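Local coordinates for protein luciferase-like enzymeAMP-CoA-ligase (Zophobas atratus, PDB 4W8O) that probably activates carboxylic acids as adenylates and passes them to coenzyme A, as other AMP-CoA-ligases related to beetle luciferases do, at residues 376-381 with 402-407; 369-374 with 409-414. All blocks are in the same frame, centred on the assembly; numbering follows the deposited sequence.

Both contacts join the same two neighbours, strands 367-380 and 403-411, in an antiparallel five-stranded sheet of the AMP-binding enzyme fold. Following the chain from the N terminus, segment 369-374 of contact 2 comes first, then segment 376-381 of contact 1. After 20 intervening residues, 402-407 returns to close the inner loop, and 409-414 closes the outer one, so contact 1 is nested within contact 2. Their centres lie about 15 Å apart. Contact 1 is the buried part, backed by strand 317-324; contact 2 is the partly buried end. They touch where Leu377 CD1 packs 3.3 Å from Gly409 N.

Contact 1 of 2, residues 376-381 with 402-407; sequences ELRVKS and FLKTGD
Lys380 lies across the Phe402 ring at about a right angle, CB over the centre of one face, 3.7 Å from the centroid: a CH-pi contact beside strands 376-380 and 403-405, antiparallel neighbours in the five-stranded sheet. The extended Lys380 chain, with CG anti to N (chi1 -172°), brings CD over the ring and NZ on to Asp400 O. In the non-hydrogen-bonded pair, Arg378 and Lys404 run side by side, Lys404 CG over one guanidinium face, 4.0 Å from Arg378 NE. Arg378 NH2 makes a salt bridge to Glu376 OE1 (2.8 Å), on its anti side and 32° out of the carboxylate plane. On the other sheet face, toward strand 317-324, Val379 CG2 packs alongside Leu403 CB (3.9 Å); the Thr405 and Val379 side chains cross at about a right angle, CG2 against CG2. Two donors grip Leu377 O: Thr405 N at 3.1 Å and Thr405 OG1 at 2.7 Å. Thr405 OG1 also accepts from Asp407 N, an ST turn at the corner. A valine here would probably leave Leu377 O one donor short and Asp407 N without its acceptor. The carboxylates of Glu376, Glu366 and Asp398 probably offset the buried Arg378 charge and fix its guanidinium, although NE has no modelled partner.

Contact 2 of 2, residues 369-374 with 409-414; sequences VGPNQK and GYYDDD
Pro371 lies against the Tyr411 ring where the bend 369-374 of strand 367-380 meets the end of strand 403-411, two neighbours in the antiparallel sheet of this AMP-binding enzyme fold. The apolar contacts centre on that pair. Pro371 CA stands over one face of the Tyr411 ring, 3.8 Å above its plane and offset toward the rim, a CH-pi contact, while Pro371 CB touches Tyr411 CE2. Tyr411 CG sits between its backbone N and carbonyl carbon (chi1 62°), which brings the ring beneath the proline and the Tyr411 hydroxyl to the start of the bend. Farther along, the Tyr410 ring meets that of Tyr418 on strand 417-422. Nearer the surface, Asp413 OD1 comes within 3.1 Å of Pro371 CG.

Direct hydrogen bonds hold Tyr411 at its hydroxyl and its carbonyl. Tyr411 OH donates to Val369 O at 3.0 Å, in the carbonyl plane and on a lone pair; Tyr411 O receives Asn372 N at 2.9 Å, the donor coming nearly in line with the C=O bond. A CA-H...O contact from Lys374 CA to Gly409 O, 3.1 Å long, adds to the backbone pairing where Gly409 also bonds to Gly375. Beside it, Tyr410 CB is in van der Waals contact with Gln373 O.

Water makes the remaining link between bend and strand, probably standing in for direct backbone pairing. One molecule accepts from Gln373 N at a longer 3.3 Å, donates to Gly370 O, and accepts from Tyr411 N at 2.9 Å.

Contact 1 of 2, residues 376-381 with 402-407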
loop_
_atom_site.group_PDB
_atom_site.type_symbol
_atom_site.label_atom_id
_atom_site.label_comp_id
_atom_site.label_asym_id
_atom_site.label_seq_id
_atom_site.Cartn_x
_atom_site.Cartn_y
_atom_site.Cartn_z
ATOM N N GLU A 376 -15.287 -17.973 9.849
ATOM C CA GLU A 376 -15.038 -16.623 9.352
ATOM C C GLU A 376 -13.775 -16.066 10.007
ATOM O O GLU A 376 -13.666 -16.055 11.240
ATOM C CB GLU A 376 -16.229 -15.706 9.657
ATOM C CG GLU A 376 -17.601 -16.329 9.404
ATOM C CD GLU A 376 -18.751 -15.335 9.525
ATOM O OE1 GLU A 376 -18.658 -14.379 10.328
ATOM O OE2 GLU A 376 -19.765 -15.516 8.817
ATOM N N LEU A 377 -12.817 -15.622 9.197
ATOM C CA LEU A 377 -11.622 -14.962 9.743
ATOM C C LEU A 377 -11.947 -13.578 10.279
ATOM O O LEU A 377 -12.504 -12.728 9.569
ATOM C CB LEU A 377 -10.501 -14.844 8.708
ATOM C CG LEU A 377 -9.542 -16.027 8.691
ATOM C CD1 LEU A 377 -10.231 -17.228 8.062
ATOM C CD2 LEU A 377 -8.260 -15.680 7.950
ATOM N N ARG A 378 -11.585 -13.359 11.535
ATOM C CA ARG A 378 -11.735 -12.054 12.157
ATOM C C ARG A 378 -10.431 -11.637 12.804
ATOM O O ARG A 378 -9.726 -12.461 13.382
ATOM C CB ARG A 378 -12.870 -12.087 13.169
ATOM C CG ARG A 378 -14.146 -12.646 12.570
ATOM C CD ARG A 378 -15.359 -12.189 13.330
ATOM N NE ARG A 378 -16.573 -12.806 12.808
ATOM C CZ ARG A 378 -17.696 -12.955 13.503
ATOM N NH1 ARG A 378 -17.771 -12.534 14.758
ATOM N NH2 ARG A 378 -18.745 -13.536 12.945
ATOM N N VAL A 379 -10.121 -10.348 12.706
ATOM C CA VAL A 379 -8.798 -9.838 13.053
ATOM C C VAL A 379 -8.887 -8.525 13.831
ATOM O O VAL A 379 -9.889 -7.810 13.736
ATOM C CB VAL A 379 -7.946 -9.641 11.781
ATOM C CG1 VAL A 379 -7.749 -10.976 11.071
ATOM C CG2 VAL A 379 -8.597 -8.638 10.839
ATOM N N LYS A 380 -7.841 -8.227 14.609
ATOM C CA LYS A 380 -7.815 -7.026 15.443
ATOM C C LYS A 380 -6.391 -6.562 15.706
ATOM O O LYS A 380 -5.541 -7.353 16.076
ATOM C CB LYS A 380 -8.518 -7.283 16.779
ATOM C CG LYS A 380 -8.710 -6.031 17.625
ATOM C CD LYS A 380 -9.534 -6.336 18.863
ATOM C CE LYS A 380 -9.715 -5.113 19.749
ATOM N NZ LYS A 380 -10.591 -5.421 20.920
ATOM N N SER A 381 -6.154 -5.270 15.495
ATOM C CA SER A 381 -4.855 -4.649 15.725
ATOM C C SER A 381 -4.980 -3.136 15.663
ATOM O O SER A 381 -6.019 -2.596 15.266
ATOM C CB SER A 381 -3.839 -5.093 14.669
ATOM O OG SER A 381 -3.968 -4.349 13.466
ATOM N N PHE A 402 -13.391 -6.869 16.649
ATOM C CA PHE A 402 -12.571 -7.514 15.619
ATOM C C PHE A 402 -13.150 -7.187 14.258
ATOM O O PHE A 402 -14.363 -7.205 14.091
ATOM C CB PHE A 402 -12.567 -9.033 15.769
ATOM C CG PHE A 402 -11.620 -9.558 16.818
ATOM C CD1 PHE A 402 -11.812 -9.268 18.164
ATOM C CD2 PHE A 402 -10.560 -10.381 16.457
ATOM C CE1 PHE A 402 -10.951 -9.774 19.133
ATOM C CE2 PHE A 402 -9.694 -10.887 17.417
ATOM C CZ PHE A 402 -9.886 -10.581 18.757
ATOM N N LEU A 403 -12.280 -6.902 13.290
ATOM C CA LEU A 403 -12.692 -6.694 11.899
ATOM C C LEU A 403 -13.105 -8.029 11.285
ATOM O O LEU A 403 -12.364 -9.007 11.355
ATOM C CB LEU A 403 -11.549 -6.083 11.075
ATOM C CG LEU A 403 -11.758 -5.918 9.557
ATOM C CD1 LEU A 403 -12.740 -4.790 9.246
ATOM C CD2 LEU A 403 -10.430 -5.674 8.850
ATOM N N LYS A 404 -14.285 -8.060 10.680
ATOM C CA LYS A 404 -14.737 -9.229 9.927
ATOM C C LYS A 404 -14.104 -9.148 8.544
ATOM O O LYS A 404 -14.365 -8.202 7.814
ATOM C CB LYS A 404 -16.261 -9.227 9.817
ATOM C CG LYS A 404 -16.982 -9.191 11.158
ATOM C CD LYS A 404 -18.471 -8.992 10.947
ATOM C CE LYS A 404 -19.197 -8.738 12.251
ATOM N NZ LYS A 404 -20.542 -8.144 11.996
ATOM N N THR A 405 -13.251 -10.109 8.193
ATOM C CA THR A 405 -12.520 -10.042 6.925
ATOM C C THR A 405 -13.394 -10.371 5.723
ATOM O O THR A 405 -13.016 -10.084 4.584
ATOM C CB THR A 405 -11.333 -11.016 6.871
ATOM O OG1 THR A 405 -11.817 -12.362 6.974
ATOM C CG2 THR A 405 -10.324 -10.712 7.970
ATOM N N GLY A 406 -14.540 -10.998 5.968
ATOM C CA GLY A 406 -15.384 -11.490 4.886
ATOM C C GLY A 406 -14.842 -12.741 4.222
ATOM O O GLY A 406 -15.371 -13.171 3.194
ATOM N N ASP A 407 -13.801 -13.337 4.803
ATOM C CA ASP A 407 -13.192 -14.541 4.254
ATOM C C ASP A 407 -13.483 -15.729 5.160
ATOM O O ASP A 407 -13.591 -15.578 6.377
ATOM C CB ASP A 407 -11.674 -14.379 4.124
ATOM C CG ASP A 407 -11.278 -13.287 3.153
ATOM O OD1 ASP A 407 -11.777 -13.300 2.006
ATOM O OD2 ASP A 407 -10.458 -12.420 3.534
#

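Contact 2 of 2, residues 369-374 with 409-414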
loop_
_atom_site.group_PDB
_atom_site.type_symbol
_atom_site.label_atom_id
_atom_site.label_comp_id
_atom_site.label_asym_id
_atom_site.label_seq_id
_atom_site.Cartn_x
_atom_site.Cartn_y
_atom_site.Cartn_z
ATOM N N VAL A 369 -13.184 -21.146 17.131
ATOM C CA VAL A 369 -12.953 -22.573 16.939
ATOM C C VAL A 369 -11.471 -22.916 16.947
ATOM O O VAL A 369 -10.604 -22.037 16.865
ATOM C CB VAL A 369 -13.614 -23.096 15.639
ATOM C CG1 VAL A 369 -15.128 -22.931 15.709
ATOM C CG2 VAL A 369 -13.059 -22.393 14.402
ATOM N N GLY A 370 -11.201 -24.210 17.057
ATOM C CA GLY A 370 -9.849 -24.737 17.079
ATOM C C GLY A 370 -9.282 -24.920 15.695
ATOM O O GLY A 370 -9.898 -24.501 14.703
ATOM N N PRO A 371 -8.093 -25.539 15.612
ATOM C CA PRO A 371 -7.445 -25.760 14.320
ATOM C C PRO A 371 -8.200 -26.784 13.474
ATOM O O PRO A 371 -8.882 -27.648 14.023
ATOM C CB PRO A 371 -6.057 -26.280 14.706
ATOM C CG PRO A 371 -6.243 -26.900 16.051
ATOM C CD PRO A 371 -7.313 -26.097 16.732
ATOM N N ASN A 372 -8.075 -26.674 12.153
ATOM C CA ASN A 372 -8.789 -27.544 11.201
ATOM C C ASN A 372 -10.313 -27.494 11.347
ATOM O O ASN A 372 -11.004 -28.508 11.183
ATOM C CB ASN A 372 -8.285 -28.988 11.302
ATOM C CG ASN A 372 -6.805 -29.097 11.026
ATOM O OD1 ASN A 372 -6.359 -28.852 9.909
ATOM N ND2 ASN A 372 -6.033 -29.455 12.043
ATOM N N GLN A 373 -10.818 -26.305 11.666
ATOM C CA GLN A 373 -12.246 -26.029 11.720
ATOM C C GLN A 373 -12.482 -24.719 10.971
ATOM O O GLN A 373 -12.062 -23.644 11.424
ATOM C CB GLN A 373 -12.727 -25.910 13.165
ATOM C CG GLN A 373 -12.322 -27.077 14.055
ATOM C CD GLN A 373 -12.826 -26.944 15.485
ATOM O OE1 GLN A 373 -12.057 -27.064 16.448
ATOM N NE2 GLN A 373 -14.124 -26.691 15.634
ATOM N N LYS A 374 -13.124 -24.814 9.809
ATOM C CA LYS A 374 -13.347 -23.644 8.973
ATOM C C LYS A 374 -14.408 -22.719 9.569
ATOM O O LYS A 374 -15.358 -23.167 10.205
ATOM C CB LYS A 374 -13.686 -24.035 7.523
ATOM C CG LYS A 374 -15.024 -24.728 7.319
ATOM C CD LYS A 374 -15.476 -24.701 5.865
ATOM C CE LYS A 374 -16.474 -23.576 5.630
ATOM N NZ LYS A 374 -16.691 -23.285 4.182
ATOM N N GLY A 409 -11.970 -19.397 6.315
ATOM C CA GLY A 409 -10.732 -20.179 6.394
ATOM C C GLY A 409 -10.560 -20.960 7.699
ATOM O O GLY A 409 -11.522 -21.178 8.437
ATOM N N TYR A 410 -9.327 -21.384 7.968
ATOM C CA TYR A 410 -8.987 -22.144 9.168
ATOM C C TYR A 410 -7.474 -22.033 9.383
ATOM O O TYR A 410 -6.758 -21.573 8.485
ATOM C CB TYR A 410 -9.375 -23.625 8.997
ATOM C CG TYR A 410 -8.586 -24.326 7.918
ATOM C CD1 TYR A 410 -9.033 -24.338 6.599
ATOM C CD2 TYR A 410 -7.372 -24.956 8.206
ATOM C CE1 TYR A 410 -8.307 -24.966 5.599
ATOM C CE2 TYR A 410 -6.639 -25.590 7.209
ATOM C CZ TYR A 410 -7.114 -25.586 5.906
ATOM O OH TYR A 410 -6.403 -26.209 4.909
ATOM N N TYR A 411 -6.996 -22.475 10.551
ATOM C CA TYR A 411 -5.550 -22.531 10.834
ATOM C C TYR A 411 -5.083 -23.924 11.282
ATOM O O TYR A 411 -5.884 -24.766 11.680
ATOM C CB TYR A 411 -5.139 -21.488 11.883
ATOM C CG TYR A 411 -5.781 -21.674 13.239
ATOM C CD1 TYR A 411 -7.041 -21.161 13.505
ATOM C CD2 TYR A 411 -5.124 -22.366 14.259
ATOM C CE1 TYR A 411 -7.637 -21.326 14.739
ATOM C CE2 TYR A 411 -5.714 -22.540 15.502
ATOM C CZ TYR A 411 -6.973 -22.018 15.733
ATOM O OH TYR A 411 -7.576 -22.177 16.953
ATOM N N ASP A 412 -3.769 -24.120 11.214
ATOM C CA ASP A 412 -3.092 -25.365 11.603
ATOM C C ASP A 412 -2.923 -25.534 13.104
ATOM O O ASP A 412 -3.156 -24.614 13.869
ATOM C CB ASP A 412 -1.672 -25.388 11.009
ATOM C CG ASP A 412 -1.629 -25.950 9.637
ATOM O OD1 ASP A 412 -2.682 -26.397 9.161
ATOM O OD2 ASP A 412 -0.545 -25.948 9.026
ATOM N N ASP A 413 -2.468 -26.723 13.498
ATOM C CA ASP A 413 -1.927 -26.951 14.841
ATOM C C ASP A 413 -0.694 -26.075 15.078
ATOM O O ASP A 413 -0.466 -25.629 16.193
ATOM C CB ASP A 413 -1.550 -28.431 15.036
ATOM C CG ASP A 413 -2.763 -29.338 15.183
ATOM O OD1 ASP A 413 -3.838 -28.865 15.611
ATOM O OD2 ASP A 413 -2.635 -30.541 14.884
ATOM N N ASP A 414 0.090 -25.836 14.024
ATOM C CA ASP A 414 1.221 -24.889 14.066
ATOM C C ASP A 414 0.851 -23.422 13.788
ATOM O O ASP A 414 1.734 -22.584 13.609
ATOM C CB ASP A 414 2.296 -25.324 13.069
ATOM C CG ASP A 414 2.791 -26.724 13.331
ATOM O OD1 ASP A 414 2.947 -27.083 14.513
ATOM O OD2 ASP A 414 3.016 -27.471 12.357
HETATM O O HOH W 1 -9.251 -23.464 12.157
HETATM O O HOH W 2 -6.312 -30.462 14.296
#